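Local coordinates for protein AxyAgu115A (PDB 6NPS) that probably acts as a family GH115 alpha-glucuronidase, a hemicellulase that removes glucuronic acid side groups from arabinoglucuronoxylan, at residues 163-173 and 461-472; 828-839 and 934-942. The protein carries 3 engineered substitutions. All blocks are in the same frame, centred on the assembly; numbering follows the deposited sequence.

Contact 1. Residues 163-173 and 461-472; sequences SKEPSVKYRGF and LSFFLDLAYDFD
Ser167 and the end of helix 458-469 grip each other through backbone and hydroxyl bonds. The Ser167 N-H donates to Tyr469 O at 3.0 Å, from above the carbonyl plane, and Val168 N reaches Ala468 O at 3.0 Å, more bent (132°). Phe471 N gives a nearly straight bond (170°) to Ser167 OG at 2.7 Å. That hydroxyl is set beside its own backbone N (chi1 -48°), which turns it toward the start of helix 471-474, where Asp470 OD1 caps Lys473 N. The Arg171 chain bends about CG-CD, turning the guanidinium back so that NH1 bonds in its plane to Val168 O at 2.9 Å; NH2 forms a salt bridge with Glu95 and a hydrogen bond to Lys209 O.

Water adds a second layer: one molecule accepts from Tyr469 OH and Ser163 OG, the latter also hydrogen-bonded to Phe97 N, and donates to Lys164 O; another lies over the centre of the Tyr469 ring.

Apolar contacts follow strand residues 170-173, which run antiparallel to helix residues 461-469. Arg171 CG lies 3.6 Å from Ala468 CB, and Leu465 CD2 sits 3.6 Å from Gly172 N. Both Leu461 methyls meet Phe173 CD2, the side chains crossing at about a right angle.

Strand 170-174 belongs to the parallel barrel of the TIM-barrel clan. Directional bonds thus fix the C-terminal end of the helix, while mainly apolar packing covers the strand.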
# COMPACT_ATOMS: atom_id res chain seq x y z
N SER A 163 -36.24 50.80 -5.66
CA SER A 163 -35.22 49.88 -5.14
C SER A 163 -34.42 50.55 -4.02
O SER A 163 -34.53 51.76 -3.78
CB SER A 163 -34.30 49.42 -6.28
OG SER A 163 -33.54 50.53 -6.78
N LYS A 164 -33.55 49.80 -3.35
CA LYS A 164 -32.72 50.37 -2.28
C LYS A 164 -31.24 50.36 -2.69
O LYS A 164 -30.84 49.53 -3.50
CB LYS A 164 -32.91 49.60 -0.98
CG LYS A 164 -34.35 49.57 -0.48
CD LYS A 164 -34.50 48.63 0.71
CE LYS A 164 -35.82 48.87 1.43
NZ LYS A 164 -35.62 49.65 2.69
N GLU A 165 -30.43 51.27 -2.15
CA GLU A 165 -29.02 51.28 -2.54
C GLU A 165 -28.42 49.90 -2.23
O GLU A 165 -28.80 49.27 -1.24
CB GLU A 165 -28.24 52.37 -1.79
CG GLU A 165 -28.40 53.74 -2.41
CD GLU A 165 -27.66 54.86 -1.66
OE1 GLU A 165 -27.57 54.82 -0.41
OE2 GLU A 165 -27.16 55.79 -2.32
N PRO A 166 -27.54 49.39 -3.08
CA PRO A 166 -26.94 48.07 -2.80
C PRO A 166 -26.20 48.05 -1.47
O PRO A 166 -25.51 49.00 -1.10
CB PRO A 166 -25.97 47.88 -3.98
CG PRO A 166 -26.61 48.69 -5.13
CD PRO A 166 -27.21 49.89 -4.43
N SER A 167 -26.31 46.92 -0.75
CA SER A 167 -25.69 46.83 0.57
C SER A 167 -24.16 46.90 0.46
O SER A 167 -23.50 47.44 1.35
CB SER A 167 -26.10 45.54 1.29
OG SER A 167 -27.49 45.33 1.24
N VAL A 168 -23.59 46.39 -0.63
CA VAL A 168 -22.14 46.44 -0.82
C VAL A 168 -21.84 47.34 -2.03
O VAL A 168 -22.44 47.18 -3.10
CB VAL A 168 -21.52 45.03 -0.98
CG1 VAL A 168 -19.99 45.14 -1.30
CG2 VAL A 168 -21.80 44.13 0.28
N LYS A 169 -20.90 48.26 -1.86
CA LYS A 169 -20.73 49.31 -2.88
C LYS A 169 -20.20 48.78 -4.21
O LYS A 169 -20.69 49.18 -5.29
CB LYS A 169 -19.80 50.40 -2.36
CG LYS A 169 -19.83 51.64 -3.29
CD LYS A 169 -19.00 52.79 -2.72
CE LYS A 169 -19.16 54.06 -3.56
NZ LYS A 169 -18.26 55.18 -3.11
N TYR A 170 -19.19 47.89 -4.18
CA TYR A 170 -18.63 47.28 -5.39
C TYR A 170 -18.76 45.76 -5.32
O TYR A 170 -18.34 45.15 -4.33
CB TYR A 170 -17.16 47.65 -5.54
CG TYR A 170 -16.93 49.15 -5.57
CD1 TYR A 170 -17.40 49.92 -6.64
CD2 TYR A 170 -16.28 49.82 -4.52
CE1 TYR A 170 -17.17 51.27 -6.70
CE2 TYR A 170 -16.06 51.21 -4.58
CZ TYR A 170 -16.51 51.91 -5.67
OH TYR A 170 -16.34 53.27 -5.77
N ARG A 171 -19.33 45.15 -6.37
CA ARG A 171 -19.82 43.76 -6.28
C ARG A 171 -19.51 43.08 -7.61
O ARG A 171 -19.96 43.55 -8.66
CB ARG A 171 -21.35 43.69 -6.04
CG ARG A 171 -21.95 44.53 -4.89
CD ARG A 171 -23.51 44.62 -4.97
NE ARG A 171 -23.98 45.14 -6.26
CZ ARG A 171 -23.89 46.42 -6.64
NH1 ARG A 171 -23.37 47.33 -5.80
NH2 ARG A 171 -24.36 46.78 -7.83
N GLY A 172 -18.73 42.00 -7.59
CA GLY A 172 -18.49 41.34 -8.86
C GLY A 172 -17.65 40.09 -8.75
O GLY A 172 -17.57 39.44 -7.70
N PHE A 173 -16.98 39.77 -9.87
CA PHE A 173 -16.20 38.56 -9.95
C PHE A 173 -14.96 38.75 -10.83
O PHE A 173 -14.77 39.75 -11.53
CB PHE A 173 -17.08 37.39 -10.45
CG PHE A 173 -17.70 37.60 -11.84
CD1 PHE A 173 -16.94 37.35 -13.02
CD2 PHE A 173 -19.02 38.00 -11.98
CE1 PHE A 173 -17.51 37.52 -14.29
CE2 PHE A 173 -19.62 38.17 -13.26
CZ PHE A 173 -18.86 37.92 -14.42
N LEU A 461 -22.53 32.02 -7.71
CA LEU A 461 -22.30 33.40 -8.14
C LEU A 461 -23.58 34.23 -8.01
O LEU A 461 -23.54 35.38 -7.57
CB LEU A 461 -21.77 33.43 -9.59
CG LEU A 461 -21.59 34.86 -10.19
CD1 LEU A 461 -20.59 35.64 -9.34
CD2 LEU A 461 -21.17 34.81 -11.67
N SER A 462 -24.72 33.66 -8.41
CA SER A 462 -25.99 34.37 -8.24
C SER A 462 -26.21 34.69 -6.76
O SER A 462 -26.60 35.81 -6.41
CB SER A 462 -27.14 33.51 -8.81
OG SER A 462 -27.09 33.32 -10.22
N PHE A 463 -25.94 33.72 -5.89
CA PHE A 463 -26.14 33.90 -4.46
C PHE A 463 -25.21 34.99 -3.91
O PHE A 463 -25.64 35.85 -3.13
CB PHE A 463 -25.90 32.56 -3.72
CG PHE A 463 -26.05 32.71 -2.23
CD1 PHE A 463 -27.28 33.01 -1.70
CD2 PHE A 463 -24.94 32.64 -1.38
CE1 PHE A 463 -27.45 33.24 -0.33
CE2 PHE A 463 -25.10 32.84 0.00
CZ PHE A 463 -26.36 33.14 0.51
N PHE A 464 -23.92 34.91 -4.26
CA PHE A 464 -22.91 35.84 -3.78
C PHE A 464 -23.29 37.28 -4.14
O PHE A 464 -23.29 38.18 -3.28
CB PHE A 464 -21.56 35.46 -4.39
CG PHE A 464 -20.38 36.29 -3.90
CD1 PHE A 464 -19.95 37.38 -4.63
CD2 PHE A 464 -19.66 35.89 -2.79
CE1 PHE A 464 -18.84 38.15 -4.21
CE2 PHE A 464 -18.56 36.64 -2.34
CZ PHE A 464 -18.13 37.77 -3.08
N LEU A 465 -23.71 37.49 -5.39
CA LEU A 465 -24.10 38.83 -5.83
C LEU A 465 -25.50 39.24 -5.36
O LEU A 465 -25.78 40.45 -5.24
CB LEU A 465 -23.99 38.89 -7.37
CG LEU A 465 -22.53 38.79 -7.87
CD1 LEU A 465 -22.45 38.82 -9.38
CD2 LEU A 465 -21.66 39.92 -7.30
N ASP A 466 -26.39 38.28 -5.06
CA ASP A 466 -27.68 38.66 -4.49
C ASP A 466 -27.51 39.06 -3.04
O ASP A 466 -28.16 39.99 -2.56
CB ASP A 466 -28.68 37.49 -4.57
CG ASP A 466 -29.60 37.58 -5.79
OD1 ASP A 466 -30.03 38.71 -6.11
OD2 ASP A 466 -29.88 36.53 -6.43
N LEU A 467 -26.63 38.35 -2.34
CA LEU A 467 -26.24 38.70 -0.97
C LEU A 467 -25.58 40.07 -0.91
O LEU A 467 -25.90 40.89 -0.04
CB LEU A 467 -25.30 37.60 -0.44
CG LEU A 467 -24.87 37.73 1.02
CD1 LEU A 467 -26.12 37.76 1.91
CD2 LEU A 467 -23.93 36.57 1.39
N ALA A 468 -24.65 40.35 -1.84
CA ALA A 468 -23.99 41.66 -1.87
C ALA A 468 -24.99 42.77 -2.17
O ALA A 468 -24.89 43.88 -1.61
CB ALA A 468 -22.88 41.70 -2.94
N TYR A 469 -25.96 42.50 -3.04
CA TYR A 469 -26.89 43.54 -3.45
C TYR A 469 -27.91 43.86 -2.37
O TYR A 469 -28.20 45.03 -2.11
CB TYR A 469 -27.56 43.13 -4.75
CG TYR A 469 -28.62 44.09 -5.26
CD1 TYR A 469 -28.25 45.29 -5.91
CD2 TYR A 469 -29.98 43.82 -5.10
CE1 TYR A 469 -29.23 46.18 -6.37
CE2 TYR A 469 -30.96 44.71 -5.56
CZ TYR A 469 -30.57 45.88 -6.19
OH TYR A 469 -31.54 46.73 -6.65
N ASP A 470 -28.48 42.83 -1.71
CA ASP A 470 -29.57 43.02 -0.72
C ASP A 470 -29.26 42.18 0.52
O ASP A 470 -29.75 41.06 0.70
CB ASP A 470 -30.94 42.64 -1.32
CG ASP A 470 -32.13 43.12 -0.45
OD1 ASP A 470 -31.93 43.48 0.73
OD2 ASP A 470 -33.26 43.10 -0.97
N PHE A 471 -28.40 42.74 1.37
CA PHE A 471 -27.97 41.98 2.53
C PHE A 471 -29.10 41.83 3.54
O PHE A 471 -29.14 40.86 4.30
CB PHE A 471 -26.74 42.66 3.14
CG PHE A 471 -26.02 41.81 4.12
CD1 PHE A 471 -25.10 40.87 3.68
CD2 PHE A 471 -26.29 41.94 5.48
CE1 PHE A 471 -24.43 40.06 4.59
CE2 PHE A 471 -25.63 41.13 6.41
CZ PHE A 471 -24.72 40.20 5.98
N ASP A 472 -30.03 42.77 3.57
CA ASP A 472 -31.13 42.65 4.53
C ASP A 472 -32.04 41.48 4.18
O ASP A 472 -32.57 40.83 5.09
CB ASP A 472 -31.90 43.96 4.60
CG ASP A 472 -31.03 45.10 5.13
OD1 ASP A 472 -30.11 44.83 5.93
OD2 ASP A 472 -31.25 46.26 4.72
O HOH W 1 -31.03 49.40 -6.26
O HOH W 2 -30.45 46.70 -2.55
O HOH W 3 -29.82 46.98 -0.34
O HOH W 4 -30.55 45.55 1.64
O HOH W 5 -24.67 42.22 -6.81

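Contact 2. Residues 828-839 and 934-942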
# COMPACT_ATOMS: atom_id res chain seq x y z
N SER A 828 -25.04 19.14 10.75
CA SER A 828 -25.20 20.59 10.87
C SER A 828 -24.09 21.08 11.79
O SER A 828 -23.17 20.33 12.14
CB SER A 828 -26.59 20.97 11.40
OG SER A 828 -26.75 20.55 12.75
N ALA A 829 -24.19 22.34 12.20
CA ALA A 829 -23.17 22.90 13.05
C ALA A 829 -23.85 23.92 13.94
O ALA A 829 -24.94 24.39 13.63
CB ALA A 829 -22.03 23.57 12.24
N ILE A 830 -23.18 24.29 15.02
CA ILE A 830 -23.69 25.35 15.87
C ILE A 830 -22.65 26.45 15.89
O ILE A 830 -21.45 26.18 15.80
CB ILE A 830 -24.04 24.88 17.29
CG1 ILE A 830 -22.79 24.36 18.03
CG2 ILE A 830 -25.15 23.80 17.28
CD1 ILE A 830 -23.07 24.09 19.50
N LYS A 831 -23.11 27.69 15.98
CA LYS A 831 -22.23 28.85 15.95
C LYS A 831 -22.89 29.95 16.77
O LYS A 831 -24.11 30.09 16.75
CB LYS A 831 -21.97 29.30 14.50
CG LYS A 831 -21.04 30.49 14.40
CD LYS A 831 -20.87 30.97 12.96
CE LYS A 831 -19.94 32.16 12.91
NZ LYS A 831 -19.72 32.67 11.53
N ALA A 832 -22.09 30.72 17.50
CA ALA A 832 -22.65 31.79 18.31
C ALA A 832 -22.96 33.03 17.47
O ALA A 832 -22.18 33.41 16.60
CB ALA A 832 -21.70 32.18 19.44
N PHE A 833 -24.11 33.65 17.73
CA PHE A 833 -24.47 34.93 17.11
C PHE A 833 -24.81 35.94 18.20
O PHE A 833 -25.48 35.58 19.18
CB PHE A 833 -25.69 34.80 16.17
CG PHE A 833 -25.39 34.06 14.91
CD1 PHE A 833 -25.16 34.74 13.71
CD2 PHE A 833 -25.33 32.67 14.90
CE1 PHE A 833 -24.86 34.04 12.54
CE2 PHE A 833 -25.04 31.97 13.74
CZ PHE A 833 -24.81 32.65 12.56
N PRO A 834 -24.43 37.22 18.04
CA PRO A 834 -23.71 37.85 16.92
C PRO A 834 -22.28 37.29 16.74
O PRO A 834 -21.68 36.84 17.71
CB PRO A 834 -23.65 39.35 17.32
CG PRO A 834 -24.77 39.52 18.26
CD PRO A 834 -24.88 38.22 19.03
N THR A 835 -21.75 37.33 15.52
CA THR A 835 -20.50 36.64 15.18
C THR A 835 -19.24 37.45 15.46
O THR A 835 -18.16 36.87 15.38
CB THR A 835 -20.45 36.28 13.69
OG1 THR A 835 -20.43 37.49 12.91
CG2 THR A 835 -21.61 35.46 13.29
N ASP A 836 -19.33 38.75 15.72
CA ASP A 836 -18.16 39.60 15.83
C ASP A 836 -17.77 39.90 17.27
O ASP A 836 -16.78 40.62 17.49
CB ASP A 836 -18.38 40.91 15.08
CG ASP A 836 -19.63 41.67 15.55
OD1 ASP A 836 -20.68 41.04 15.83
OD2 ASP A 836 -19.57 42.92 15.61
N THR A 837 -18.51 39.39 18.26
CA THR A 837 -18.17 39.65 19.65
C THR A 837 -17.13 38.65 20.12
O THR A 837 -17.24 37.45 19.85
CB THR A 837 -19.39 39.51 20.56
OG1 THR A 837 -20.50 40.25 20.01
CG2 THR A 837 -19.06 39.98 21.98
N HIS A 838 -16.16 39.14 20.89
CA HIS A 838 -15.28 38.29 21.69
C HIS A 838 -15.94 38.12 23.05
O HIS A 838 -15.93 39.04 23.88
CB HIS A 838 -13.88 38.89 21.78
CG HIS A 838 -13.18 39.01 20.45
ND1 HIS A 838 -12.13 38.20 20.08
CD2 HIS A 838 -13.41 39.84 19.39
CE1 HIS A 838 -11.73 38.52 18.86
NE2 HIS A 838 -12.49 39.51 18.42
N TYR A 839 -16.52 36.94 23.29
CA TYR A 839 -17.27 36.68 24.51
C TYR A 839 -16.32 36.36 25.65
O TYR A 839 -15.21 35.87 25.44
CB TYR A 839 -18.23 35.50 24.27
CG TYR A 839 -19.29 35.80 23.25
CD1 TYR A 839 -19.24 35.29 21.96
CD2 TYR A 839 -20.38 36.63 23.59
CE1 TYR A 839 -20.23 35.58 21.02
CE2 TYR A 839 -21.35 36.94 22.69
CZ TYR A 839 -21.29 36.42 21.41
OH TYR A 839 -22.29 36.75 20.51
N ALA A 934 -19.12 29.89 23.90
CA ALA A 934 -18.44 30.63 22.85
C ALA A 934 -17.53 31.68 23.45
O ALA A 934 -17.90 32.33 24.43
CB ALA A 934 -19.44 31.31 21.91
N VAL A 935 -16.34 31.86 22.85
CA VAL A 935 -15.41 32.90 23.29
C VAL A 935 -14.94 33.69 22.06
O VAL A 935 -15.44 34.78 21.78
CB VAL A 935 -14.24 32.29 24.09
CG1 VAL A 935 -13.20 33.37 24.53
CG2 VAL A 935 -14.77 31.50 25.30
N SER A 936 -13.98 33.10 21.27
CA SER A 936 -13.54 33.71 20.03
C SER A 936 -14.57 33.54 18.93
O SER A 936 -15.26 32.53 18.86
CB SER A 936 -12.21 33.11 19.54
OG SER A 936 -11.24 33.13 20.56
N PRO A 937 -14.65 34.51 18.01
CA PRO A 937 -15.40 34.31 16.76
C PRO A 937 -14.77 33.21 15.88
O PRO A 937 -13.59 32.87 16.02
CB PRO A 937 -15.29 35.67 16.06
CG PRO A 937 -14.88 36.66 17.16
CD PRO A 937 -14.07 35.86 18.13
N GLY A 938 -15.55 32.71 14.92
CA GLY A 938 -15.08 31.66 14.04
C GLY A 938 -15.27 30.23 14.54
O GLY A 938 -14.91 29.28 13.82
N PHE A 939 -15.86 30.04 15.71
CA PHE A 939 -16.04 28.71 16.31
C PHE A 939 -17.34 28.11 15.80
O PHE A 939 -18.43 28.57 16.17
CB PHE A 939 -16.00 28.83 17.83
CG PHE A 939 -16.20 27.52 18.56
CD1 PHE A 939 -15.16 26.61 18.70
CD2 PHE A 939 -17.43 27.21 19.13
CE1 PHE A 939 -15.36 25.39 19.38
CE2 PHE A 939 -17.64 26.00 19.82
CZ PHE A 939 -16.60 25.10 19.95
N ALA A 940 -17.25 27.11 14.92
CA ALA A 940 -18.43 26.43 14.38
C ALA A 940 -18.25 24.93 14.61
O ALA A 940 -17.34 24.31 14.05
CB ALA A 940 -18.62 26.74 12.90
N LEU A 941 -19.11 24.37 15.46
CA LEU A 941 -18.90 23.04 16.00
C LEU A 941 -19.88 22.08 15.35
O LEU A 941 -21.10 22.32 15.38
CB LEU A 941 -19.09 23.05 17.52
CG LEU A 941 -19.02 21.71 18.25
CD1 LEU A 941 -17.61 21.10 18.27
CD2 LEU A 941 -19.47 21.97 19.69
N GLU A 942 -19.36 20.99 14.79
CA GLU A 942 -20.16 20.02 14.05
C GLU A 942 -20.43 18.75 14.84
O GLU A 942 -21.54 18.22 14.76
CB GLU A 942 -19.48 19.65 12.72
CG GLU A 942 -19.40 20.88 11.78
CD GLU A 942 -18.63 20.67 10.46
OE1 GLU A 942 -18.65 19.55 9.88
OE2 GLU A 942 -18.02 21.67 9.98
O HOH W 6 -23.30 17.54 12.86
O HOH W 7 -19.52 30.07 17.93
O HOH W 8 -18.07 33.94 14.68
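The His838 imidazole carries Pro937 over one face: CD stands 3.7 Å from the ring centroid, 18° off the normal, a CH-pi contact in which the two side chains cross at about a right angle. The Tyr839 ring has Thr837 CB over one face, offset toward the rim, and CD1 meets Ala934 CB at 4.0 Å. At the edge of the Phe939 ring, in its plane, lies a water that accepts from Ala832 N and donates to Phe939 O.

These groups gather beyond an antiparallel strand pair, 828-833 with 940-948, in the GH115 C-terminal domain, probably a beta-sandwich of the galactose-binding-like clan. Ile830 and Leu941 form a hydrogen-bonded pair, Ile830 N to Leu941 O at 2.9 Å and Leu941 N to Ile830 O at 3.0 Å. Their side chains lie side by side and point the same way, and Leu941 continues onto Phe864 and Leu866 of strand 858-866. From Lys831 the extended chain carries NZ to a salt bridge with Glu433 on helix 428-440, with CG passing Phe939 O on the way.

Past the pair the strands part, and a second water bridges Thr835 O and Gly938 N. The chains rejoin where Tyr839 N donates to Val935 O at 2.8 Å. Tyr839 OH then turns back to Pro834 O at 2.9 Å, on a lone pair in the carbonyl plane, tying together the turn that follows the cis peptide before Pro834. Packing is tight between Ala832 CB and Ala934 CB, 3.5 Å apart, while the buried Ala934 O, 3.2 Å from Tyr839 CB, has no polar partner.

Overall arrangement
Both contacts are largely buried, but they serve different parts of the chain: contact 1 joins strand and helix within the TIM-barrel part, contact 2 two strands and their loops within the C-terminal domain. Their centres are 24 Å apart and their nearest atoms about 9 Å apart, without touching. Helix 428-440 lies beside both, meeting Phe464 and Phe471 of contact 1 and Lys831, Thr835 and Pro937 of contact 2. Bridging waters serve both. Contact 1 otherwise gathers polar bonds at one end of a helix and packs aliphatic and aromatic groups along the strand, whereas contact 2 relies on backbone strand pairing and proline packing, with His838 at its exposed margin.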